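Local coordinates for beta-1,4-mannanase (Caldicellulosiruptor saccharolyticus, PDB 1PMH), which binds mannohexaose through its family 27 carbohydrate-binding module, probably holding the beta-1,4-mannanase that carries it close to its mannan substrate, at residues A[87-92]-A[101-106]; A[122-127]-A[136-141]; A[158-163]-A[173-178]. One frame throughout, in Å; residues are numbered along the deposited sequence.

Contact 1: residues A[87-92]-A[101-106]; sequences FEMFIP and GGFAYK. Unlike the reference sequence in segment 101-106: Ala104 (reference Pro). With BMA (beta-D-mannopyranose), chain B; BMA (beta-D-mannopyranose), chain C.
Met89, a selenomethionine in the crystal, reaches between two rings of the facing strand. Its CE methyl lies over one face of Tyr105, 3.9 Å from the ring centroid and 14° off the normal, a CH-pi contact displaced toward the rim. Its SE meets the Phe103 ring in the plane and at the edge, 3.9 Å from Phe103 CZ. The chain runs out straight from the backbone and bends only at its last torsion (chi3 -55°), which turns the methyl toward Tyr105 while the selenium stays beside Phe103. SE makes Met-aromatic contacts with both rings, obliquely with Tyr105. Phe87 meets Tyr105 obliquely from the opposite direction, its CZ 3.5 Å from Tyr105 CE1, the ring planes at 75°. Tyr105 OH lies in the plane of the Phe87 ring at its edge and is hydrogen-bonded to Glu119. At the other end, Ile91 CD1 touches Phe103 CZ at 4.1 Å, also near the plane of that ring. On the outer side of 101-106, the extended Lys106 sends NZ to two mannose units, 2.8 Å from O2 of the chain B sugar and 2.9 Å from O3 of the chain C sugar; Glu115 pairs with the same ammonium. Strand 84-92 lies between 135-145 and 172-181 in one sheet, and strand 102-109 between 114-122 and 153-165 in the other, with Phe162 of 153-165 packing against both Met89 and Phe103.

Contact 2: residues A[122-127]-A[136-141]; sequences ITANAG and DYTVIH
Between Ile122 and Gly127 the backbone leaves its strand and folds through a type I beta turn from Thr123 to Ala126, closed by Ala126 N to Thr123 O at 3.0 Å, to lie against strand 136-141. Thr138 fastens the turn: its OG1 donates to Ala124 O over 2.8 Å, in the carbonyl plane and on a lone pair, with a C=O...O angle of 117°. The threonine hydroxyl stands beside its own backbone N (chi1 -58°), which leaves CG2 on the other branch to rest 3.5 Å from Ala126 O. Farther along, Ile140 and Ile122 meet tip to tip, CD1 of Ile140 lying 3.7 Å from CG2 of Ile122; the straight outer chain of Ile140 (chi2 171°) carries the methyl there. Ala126 CB adds a looser contact with the same methyl. Gly127 passes so near the strand that its CA makes a CA-H...O contact with Val139 O at 3.3 Å, where a CB would collide with that oxygen. Both isoleucines also touch aromatic residues of strand 102-109, Ile122 on Phe103 and Ile140 on Tyr105, while Ala124 packs on helix 93-98. This is a loop crossing the edge of a jellyroll beta-sandwich: it carries the chain from strand 114-122 of one sheet to strand 128-132 of the other.

Contact 3: residues A[158-163]-A[173-178]; sequences LVFQFA and IYLDNV. With CA (calcium ion), chain D; BMA (beta-D-mannopyranose), chain B.
Phe160 carries Leu175 CD1 over the centre of one ring face, 4.1 Å from the centroid and 12° off the normal, a CH-pi contact, while Phe162 meets the same methyl at its ring edge. The leucine spans two phenylalanines in the core of the jellyroll beta-sandwich, where strands 158-163 and 173-178 belong to opposing sheets and run roughly antiparallel (154°), axes 11.5 Å apart. Val178 faces Phe160 from the other sheet, both its methyls near CZ, and its CG1 slides alongside Leu158 CD2 at 3.7 Å. Ile173 CG2 approaches Phe162 CE2 obliquely at the opposite end. No hydrogen bond joins the segments; their polar residues turn outward on both sheets. Gln161, its aliphatic chain extended, presents its amide to the chain B mannose: OE1 accepts from O2 at 2.6 Å and NE2 gives to O3 at 3.0 Å, while Asp64 also pairs with NE2 and probably fixes which way round the amide lies. A leucine in its place would probably leave the O2 and O3 hydroxyls of that mannose without their amide partners and Asp64 OD1 without the hydrogen bond from NE2. Behind 173-178, Asp176 holds the calcium ion with both carboxylate oxygens, the site being completed by Asp10, Glu12, Asn44, Tyr46 and a water. Asn177 OD1 accepts from that water at 2.7 Å, and Asn177 N reaches Asp176 OD1 from above the carboxylate plane at 2.9 Å.

Along the chain the three contacts follow in series, each closing before the next opens. Contacts 1 and 3 both bridge the two sheets of the sandwich, with centres about 8 Å apart: strands 84-92 and 172-181 are neighbours in one sheet, strands 102-109 and 153-165 in the other. Contact 2 lies at one end, its centre about 7 Å from that of contact 1 and about 14 Å from that of contact 3, and strand 135-145 flanks 84-92 on the side away from 172-181. The shared interior therefore separates two sites: both contacts 1 and 3 reach the chain B mannose from the glycan-binding sheet, whereas the calcium ion sits on the outer side of the opposite sheet.

Contact 1: residues A[87-92]-A[101-106]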
loop_
_atom_site.group_PDB
_atom_site.type_symbol
_atom_site.label_atom_id
_atom_site.label_comp_id
_atom_site.label_asym_id
_atom_site.label_seq_id
_atom_site.Cartn_x
_atom_site.Cartn_y
_atom_site.Cartn_z
ATOM N N PHE A 87 5.119 5.464 1.477
ATOM C CA PHE A 87 3.686 5.371 1.212
ATOM C C PHE A 87 2.913 5.953 2.376
ATOM O O PHE A 87 3.437 6.065 3.497
ATOM C CB PHE A 87 3.281 3.912 0.981
ATOM C CG PHE A 87 3.434 3.079 2.217
ATOM C CD1 PHE A 87 2.383 2.994 3.136
ATOM C CD2 PHE A 87 4.650 2.507 2.536
ATOM C CE1 PHE A 87 2.562 2.381 4.340
ATOM C CE2 PHE A 87 4.814 1.859 3.773
ATOM C CZ PHE A 87 3.767 1.790 4.645
ATOM N N GLU A 88 1.642 6.277 2.102
ATOM C CA GLU A 88 0.674 6.636 3.124
ATOM C C GLU A 88 -0.504 5.681 2.992
ATOM O O GLU A 88 -1.003 5.437 1.901
ATOM C CB GLU A 88 0.190 8.092 2.937
ATOM C CG GLU A 88 1.292 9.133 3.074
ATOM C CD GLU A 88 0.823 10.569 2.897
ATOM O OE1 GLU A 88 0.045 11.004 3.747
ATOM O OE2 GLU A 88 1.305 11.265 1.970
HETATM N N MSE A 89 -0.975 5.232 4.142
HETATM C CA MSE A 89 -2.094 4.302 4.246
HETATM C C MSE A 89 -3.105 4.873 5.207
HETATM O O MSE A 89 -2.729 5.383 6.261
HETATM C CB MSE A 89 -1.525 2.986 4.733
HETATM C CG MSE A 89 -2.502 1.910 4.890
HETATM SE SE MSE A 89 -1.676 0.325 5.690
HETATM C CE MSE A 89 -0.412 0.073 4.606
ATOM N N PHE A 90 -4.394 4.768 4.868
ATOM C CA PHE A 90 -5.475 5.395 5.616
ATOM C C PHE A 90 -6.551 4.349 5.889
ATOM O O PHE A 90 -7.030 3.724 4.948
ATOM C CB PHE A 90 -6.130 6.562 4.842
ATOM C CG PHE A 90 -5.149 7.598 4.341
ATOM C CD1 PHE A 90 -4.365 7.368 3.248
ATOM C CD2 PHE A 90 -5.057 8.815 4.972
ATOM C CE1 PHE A 90 -3.437 8.282 2.818
ATOM C CE2 PHE A 90 -4.124 9.752 4.543
ATOM C CZ PHE A 90 -3.317 9.457 3.478
ATOM N N ILE A 91 -7.002 4.253 7.131
ATOM C CA ILE A 91 -8.096 3.343 7.467
ATOM C C ILE A 91 -9.092 4.151 8.294
ATOM O O ILE A 91 -8.714 4.744 9.294
ATOM C CB ILE A 91 -7.640 2.105 8.272
ATOM C CG1 ILE A 91 -6.361 1.478 7.698
ATOM C CG2 ILE A 91 -8.779 1.115 8.300
ATOM C CD1 ILE A 91 -5.050 1.934 8.323
ATOM N N PRO A 92 -10.380 4.170 7.915
ATOM C CA PRO A 92 -11.404 4.886 8.716
ATOM C C PRO A 92 -11.279 4.478 10.190
ATOM O O PRO A 92 -11.422 3.313 10.544
ATOM C CB PRO A 92 -12.706 4.412 8.099
ATOM C CG PRO A 92 -12.383 4.067 6.747
ATOM C CD PRO A 92 -10.999 3.562 6.719
ATOM N N GLY A 101 -9.265 -7.709 16.425
ATOM C CA GLY A 101 -7.994 -8.114 15.856
ATOM C C GLY A 101 -7.249 -6.950 15.243
ATOM O O GLY A 101 -7.294 -5.848 15.742
ATOM N N GLY A 102 -6.498 -7.219 14.188
ATOM C CA GLY A 102 -5.713 -6.202 13.515
ATOM C C GLY A 102 -5.235 -6.765 12.206
ATOM O O GLY A 102 -5.740 -7.778 11.764
ATOM N N PHE A 103 -4.348 -6.067 11.544
ATOM C CA PHE A 103 -3.827 -6.565 10.293
ATOM C C PHE A 103 -2.339 -6.299 10.190
ATOM O O PHE A 103 -1.777 -5.470 10.883
ATOM C CB PHE A 103 -4.618 -6.032 9.080
ATOM C CG PHE A 103 -4.378 -4.590 8.713
ATOM C CD1 PHE A 103 -3.409 -4.252 7.812
ATOM C CD2 PHE A 103 -5.171 -3.574 9.230
ATOM C CE1 PHE A 103 -3.168 -2.959 7.443
ATOM C CE2 PHE A 103 -4.948 -2.271 8.853
ATOM C CZ PHE A 103 -3.928 -1.977 7.970
ATOM N N ALA A 104 -1.726 -7.046 9.286
ATOM C CA ALA A 104 -0.324 -6.897 8.928
ATOM C C ALA A 104 -0.235 -6.400 7.496
ATOM O O ALA A 104 -1.131 -6.625 6.683
ATOM C CB ALA A 104 0.374 -8.243 9.068
ATOM N N TYR A 105 0.860 -5.761 7.163
ATOM C CA TYR A 105 1.163 -5.425 5.796
ATOM C C TYR A 105 2.645 -5.605 5.539
ATOM O O TYR A 105 3.492 -5.569 6.443
ATOM C CB TYR A 105 0.661 -4.038 5.376
ATOM C CG TYR A 105 1.470 -2.937 5.998
ATOM C CD1 TYR A 105 2.592 -2.465 5.370
ATOM C CD2 TYR A 105 1.149 -2.382 7.222
ATOM C CE1 TYR A 105 3.396 -1.480 5.945
ATOM C CE2 TYR A 105 1.910 -1.394 7.807
ATOM C CZ TYR A 105 3.076 -0.985 7.194
ATOM O OH TYR A 105 3.885 -0.013 7.722
ATOM N N LYS A 106 2.955 -5.808 4.267
ATOM C CA LYS A 106 4.325 -5.883 3.766
ATOM C C LYS A 106 4.426 -5.062 2.492
ATOM O O LYS A 106 3.484 -4.999 1.724
ATOM C CB LYS A 106 4.767 -7.308 3.490
ATOM C CG LYS A 106 4.582 -8.283 4.624
ATOM C CD LYS A 106 5.250 -9.620 4.382
ATOM C CE LYS A 106 5.240 -10.521 5.616
ATOM N NZ LYS A 106 5.955 -11.807 5.316
HETATM C C1 BMA B . 4.266 -14.809 4.788
HETATM C C2 BMA B . 3.617 -14.119 3.628
HETATM C C3 BMA B . 4.005 -14.882 2.366
HETATM C C4 BMA B . 5.536 -15.023 2.296
HETATM C C5 BMA B . 6.105 -15.565 3.590
HETATM C C6 BMA B . 7.622 -15.533 3.534
HETATM O O2 BMA B . 4.083 -12.791 3.547
HETATM O O3 BMA B . 3.416 -14.226 1.236
HETATM O O4 BMA B . 5.865 -16.016 1.364
HETATM O O5 BMA B . 5.684 -14.791 4.681
HETATM O O6 BMA B . 8.101 -16.222 4.634
HETATM C C1 BMA C . 3.429 -14.991 9.824
HETATM C C2 BMA C . 4.787 -14.402 9.526
HETATM C C3 BMA C . 4.762 -13.844 8.110
HETATM C C4 BMA C . 4.165 -14.829 7.153
HETATM C C5 BMA C . 2.805 -15.370 7.616
HETATM C C6 BMA C . 2.192 -16.420 6.726
HETATM O O2 BMA C . 5.760 -15.429 9.586
HETATM O O3 BMA C . 6.038 -13.359 7.706
HETATM O O4 BMA C . 3.978 -14.105 5.961
HETATM O O5 BMA C . 2.959 -15.932 8.911
HETATM O O6 BMA C . 3.089 -17.487 6.512
#

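Contact 2: residues A[122-127]-A[136-141]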
loop_
_atom_site.group_PDB
_atom_site.type_symbol
_atom_site.label_atom_id
_atom_site.label_comp_id
_atom_site.label_asym_id
_atom_site.label_seq_id
_atom_site.Cartn_x
_atom_site.Cartn_y
_atom_site.Cartn_z
ATOM N N ILE A 122 -1.376 -4.223 13.313
ATOM C CA ILE A 122 -1.857 -2.852 13.196
ATOM C C ILE A 122 -3.313 -2.793 13.661
ATOM O O ILE A 122 -4.174 -3.561 13.207
ATOM C CB ILE A 122 -1.786 -2.373 11.719
ATOM C CG1 ILE A 122 -0.345 -2.376 11.226
ATOM C CG2 ILE A 122 -2.419 -1.011 11.521
ATOM C CD1 ILE A 122 0.596 -1.430 11.947
ATOM N N THR A 123 -3.558 -1.839 14.554
ATOM C CA THR A 123 -4.896 -1.515 15.014
ATOM C C THR A 123 -5.128 -0.007 14.887
ATOM O O THR A 123 -4.246 0.714 14.443
ATOM C CB THR A 123 -5.101 -1.949 16.470
ATOM O OG1 THR A 123 -4.195 -1.207 17.293
ATOM C CG2 THR A 123 -4.769 -3.428 16.663
ATOM N N ALA A 124 -6.301 0.466 15.299
ATOM C CA ALA A 124 -6.699 1.842 14.995
ATOM C C ALA A 124 -5.788 2.878 15.636
ATOM O O ALA A 124 -5.728 3.994 15.130
ATOM C CB ALA A 124 -8.145 2.107 15.399
ATOM N N ASN A 125 -5.105 2.552 16.723
ATOM C CA ASN A 125 -4.251 3.505 17.394
ATOM C C ASN A 125 -2.811 3.508 16.863
ATOM O O ASN A 125 -1.948 4.182 17.407
ATOM C CB ASN A 125 -4.419 3.412 18.920
ATOM C CG ASN A 125 -5.812 3.892 19.375
ATOM O OD1 ASN A 125 -6.328 4.917 18.906
ATOM N ND2 ASN A 125 -6.436 3.131 20.268
ATOM N N ALA A 126 -2.524 2.755 15.803
ATOM C CA ALA A 126 -1.261 2.877 15.076
ATOM C C ALA A 126 -1.143 4.236 14.421
ATOM O O ALA A 126 -2.129 4.929 14.154
ATOM C CB ALA A 126 -1.176 1.764 14.019
ATOM N N GLY A 127 0.094 4.612 14.113
ATOM C CA GLY A 127 0.327 5.820 13.348
ATOM C C GLY A 127 -0.239 7.040 14.019
ATOM O O GLY A 127 0.020 7.225 15.208
ATOM N N ASP A 136 -12.492 10.771 10.669
ATOM C CA ASP A 136 -11.201 10.428 11.203
ATOM C C ASP A 136 -10.607 9.184 10.554
ATOM O O ASP A 136 -11.362 8.234 10.306
ATOM C CB ASP A 136 -11.272 10.252 12.728
ATOM C CG ASP A 136 -11.619 11.517 13.454
ATOM O OD1 ASP A 136 -11.199 12.613 13.020
ATOM O OD2 ASP A 136 -12.345 11.465 14.456
ATOM N N TYR A 137 -9.283 9.177 10.388
ATOM C CA TYR A 137 -8.556 8.065 9.833
ATOM C C TYR A 137 -7.346 7.735 10.685
ATOM O O TYR A 137 -6.652 8.637 11.171
ATOM C CB TYR A 137 -8.034 8.403 8.439
ATOM C CG TYR A 137 -9.168 8.543 7.446
ATOM C CD1 TYR A 137 -9.861 9.745 7.264
ATOM C CD2 TYR A 137 -9.598 7.470 6.699
ATOM C CE1 TYR A 137 -10.928 9.835 6.396
ATOM C CE2 TYR A 137 -10.669 7.529 5.825
ATOM C CZ TYR A 137 -11.365 8.731 5.687
ATOM O OH TYR A 137 -12.439 8.817 4.841
ATOM N N THR A 138 -7.051 6.444 10.790
ATOM C CA THR A 138 -5.719 5.966 11.168
ATOM C C THR A 138 -4.823 6.124 9.965
ATOM O O THR A 138 -5.174 5.633 8.890
ATOM C CB THR A 138 -5.837 4.471 11.510
ATOM O OG1 THR A 138 -6.778 4.274 12.562
ATOM C CG2 THR A 138 -4.503 3.859 11.836
ATOM N N VAL A 139 -3.697 6.825 10.132
ATOM C CA VAL A 139 -2.782 7.073 9.038
ATOM C C VAL A 139 -1.412 6.538 9.376
ATOM O O VAL A 139 -0.815 6.850 10.412
ATOM C CB VAL A 139 -2.706 8.566 8.773
ATOM C CG1 VAL A 139 -1.720 8.864 7.636
ATOM C CG2 VAL A 139 -4.108 9.129 8.461
ATOM N N ILE A 140 -0.902 5.707 8.478
ATOM C CA ILE A 140 0.430 5.097 8.542
ATOM C C ILE A 140 1.219 5.683 7.402
ATOM O O ILE A 140 0.838 5.583 6.252
ATOM C CB ILE A 140 0.341 3.583 8.451
ATOM C CG1 ILE A 140 -0.397 3.084 9.691
ATOM C CG2 ILE A 140 1.735 2.946 8.354
ATOM C CD1 ILE A 140 -0.749 1.661 9.675
ATOM N N HIS A 141 2.326 6.308 7.750
ATOM C CA HIS A 141 3.198 6.952 6.779
ATOM C C HIS A 141 4.603 6.476 7.074
ATOM O O HIS A 141 5.179 6.823 8.112
ATOM C CB HIS A 141 3.103 8.470 6.924
ATOM C CG HIS A 141 3.886 9.242 5.920
ATOM N ND1 HIS A 141 3.982 10.616 5.960
ATOM C CD2 HIS A 141 4.540 8.857 4.804
ATOM C CE1 HIS A 141 4.559 11.026 4.843
ATOM N NE2 HIS A 141 5.085 9.984 4.234
#

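Contact 3: residues A[158-163]-A[173-178]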
loop_
_atom_site.group_PDB
_atom_site.type_symbol
_atom_site.label_atom_id
_atom_site.label_comp_id
_atom_site.label_asym_id
_atom_site.label_seq_id
_atom_site.Cartn_x
_atom_site.Cartn_y
_atom_site.Cartn_z
ATOM N N LEU A 158 6.009 -3.759 -7.758
ATOM C CA LEU A 158 5.893 -3.399 -6.342
ATOM C C LEU A 158 4.617 -4.056 -5.852
ATOM O O LEU A 158 3.577 -3.927 -6.491
ATOM C CB LEU A 158 5.812 -1.892 -6.234
ATOM C CG LEU A 158 5.786 -1.243 -4.882
ATOM C CD1 LEU A 158 7.005 -1.509 -4.059
ATOM C CD2 LEU A 158 5.546 0.248 -5.046
ATOM N N VAL A 159 4.723 -4.712 -4.694
ATOM C CA VAL A 159 3.615 -5.417 -4.098
ATOM C C VAL A 159 3.380 -4.906 -2.689
ATOM O O VAL A 159 4.318 -4.781 -1.898
ATOM C CB VAL A 159 3.829 -6.922 -4.103
ATOM C CG1 VAL A 159 2.702 -7.654 -3.373
ATOM C CG2 VAL A 159 3.976 -7.444 -5.534
ATOM N N PHE A 160 2.107 -4.640 -2.409
ATOM C CA PHE A 160 1.625 -4.418 -1.061
ATOM C C PHE A 160 0.792 -5.632 -0.658
ATOM O O PHE A 160 -0.173 -5.960 -1.324
ATOM C CB PHE A 160 0.751 -3.181 -0.947
ATOM C CG PHE A 160 1.510 -1.900 -1.056
ATOM C CD1 PHE A 160 1.936 -1.451 -2.263
ATOM C CD2 PHE A 160 1.781 -1.135 0.085
ATOM C CE1 PHE A 160 2.668 -0.254 -2.403
ATOM C CE2 PHE A 160 2.477 0.039 -0.017
ATOM C CZ PHE A 160 2.901 0.442 -1.275
ATOM N N GLN A 161 1.236 -6.317 0.404
ATOM C CA GLN A 161 0.517 -7.420 0.967
ATOM C C GLN A 161 -0.236 -6.934 2.196
ATOM O O GLN A 161 0.318 -6.219 2.996
ATOM C CB GLN A 161 1.457 -8.553 1.326
ATOM C CG GLN A 161 0.727 -9.761 1.891
ATOM C CD GLN A 161 1.705 -10.887 2.142
ATOM O OE1 GLN A 161 2.102 -11.137 3.296
ATOM N NE2 GLN A 161 2.115 -11.562 1.099
ATOM N N PHE A 162 -1.496 -7.361 2.331
ATOM C CA PHE A 162 -2.292 -7.107 3.503
ATOM C C PHE A 162 -2.724 -8.440 4.048
ATOM O O PHE A 162 -3.130 -9.314 3.283
ATOM C CB PHE A 162 -3.522 -6.274 3.141
ATOM C CG PHE A 162 -3.198 -4.919 2.655
ATOM C CD1 PHE A 162 -2.915 -4.676 1.322
ATOM C CD2 PHE A 162 -3.173 -3.839 3.545
ATOM C CE1 PHE A 162 -2.562 -3.401 0.903
ATOM C CE2 PHE A 162 -2.796 -2.574 3.083
ATOM C CZ PHE A 162 -2.541 -2.381 1.783
ATOM N N ALA A 163 -2.753 -8.596 5.364
ATOM C CA ALA A 163 -3.240 -9.852 5.938
ATOM C C ALA A 163 -3.981 -9.576 7.219
ATOM O O ALA A 163 -3.430 -9.067 8.188
ATOM C CB ALA A 163 -2.095 -10.851 6.206
ATOM N N ILE A 173 -9.463 0.427 2.839
ATOM C CA ILE A 173 -8.129 0.864 3.213
ATOM C C ILE A 173 -7.658 1.660 2.001
ATOM O O ILE A 173 -7.808 1.203 0.867
ATOM C CB ILE A 173 -7.189 -0.306 3.478
ATOM C CG1 ILE A 173 -7.643 -1.125 4.682
ATOM C CG2 ILE A 173 -5.738 0.202 3.685
ATOM C CD1 ILE A 173 -6.828 -2.360 5.017
ATOM N N TYR A 174 -7.105 2.846 2.226
ATOM C CA TYR A 174 -6.641 3.671 1.122
ATOM C C TYR A 174 -5.126 3.723 1.123
ATOM O O TYR A 174 -4.477 3.762 2.168
ATOM C CB TYR A 174 -7.190 5.094 1.180
ATOM C CG TYR A 174 -8.683 5.219 1.279
ATOM C CD1 TYR A 174 -9.345 5.050 2.486
ATOM C CD2 TYR A 174 -9.459 5.566 0.160
ATOM C CE1 TYR A 174 -10.740 5.198 2.585
ATOM C CE2 TYR A 174 -10.847 5.677 0.267
ATOM C CZ TYR A 174 -11.485 5.498 1.459
ATOM O OH TYR A 174 -12.842 5.637 1.608
ATOM N N LEU A 175 -4.565 3.775 -0.062
ATOM C CA LEU A 175 -3.161 4.057 -0.274
ATOM C C LEU A 175 -3.029 5.340 -1.065
ATOM O O LEU A 175 -3.812 5.628 -1.972
ATOM C CB LEU A 175 -2.447 2.964 -1.033
ATOM C CG LEU A 175 -2.224 1.679 -0.328
ATOM C CD1 LEU A 175 -1.606 0.672 -1.300
ATOM C CD2 LEU A 175 -1.300 1.849 0.871
ATOM N N ASP A 176 -2.003 6.114 -0.753
ATOM C CA ASP A 176 -1.698 7.304 -1.560
ATOM C C ASP A 176 -0.204 7.573 -1.452
ATOM O O ASP A 176 0.494 7.097 -0.552
ATOM C CB ASP A 176 -2.513 8.518 -1.102
ATOM C CG ASP A 176 -2.756 9.574 -2.167
ATOM O OD1 ASP A 176 -2.247 9.444 -3.292
ATOM O OD2 ASP A 176 -3.449 10.554 -1.887
ATOM N N ASN A 177 0.252 8.416 -2.377
ATOM C CA ASN A 177 1.626 8.927 -2.318
ATOM C C ASN A 177 2.642 7.809 -2.140
ATOM O O ASN A 177 3.543 7.873 -1.291
ATOM C CB ASN A 177 1.737 9.996 -1.250
ATOM C CG ASN A 177 0.904 11.210 -1.598
ATOM O OD1 ASN A 177 0.711 11.527 -2.772
ATOM N ND2 ASN A 177 0.405 11.899 -0.605
ATOM N N VAL A 178 2.500 6.811 -3.007
ATOM C CA VAL A 178 3.504 5.742 -3.043
ATOM C C VAL A 178 4.637 6.267 -3.904
ATOM O O VAL A 178 4.425 6.582 -5.053
ATOM C CB VAL A 178 2.881 4.466 -3.617
ATOM C CG1 VAL A 178 3.966 3.401 -3.786
ATOM C CG2 VAL A 178 1.716 3.982 -2.722
HETATM CA CA CA D . -3.357 11.442 -4.277
HETATM C C1 BMA B . 4.266 -14.809 4.788
HETATM C C2 BMA B . 3.617 -14.119 3.628
HETATM C C3 BMA B . 4.005 -14.882 2.366
HETATM C C4 BMA B . 5.536 -15.023 2.296
HETATM C C5 BMA B . 6.105 -15.565 3.590
HETATM C C6 BMA B . 7.622 -15.533 3.534
HETATM O O2 BMA B . 4.083 -12.791 3.547
HETATM O O3 BMA B . 3.416 -14.226 1.236
HETATM O O4 BMA B . 5.865 -16.016 1.364
HETATM O O5 BMA B . 5.684 -14.791 4.681
HETATM O O6 BMA B . 8.101 -16.222 4.634
HETATM O O HOH W 1 -1.438 12.689 -3.886
#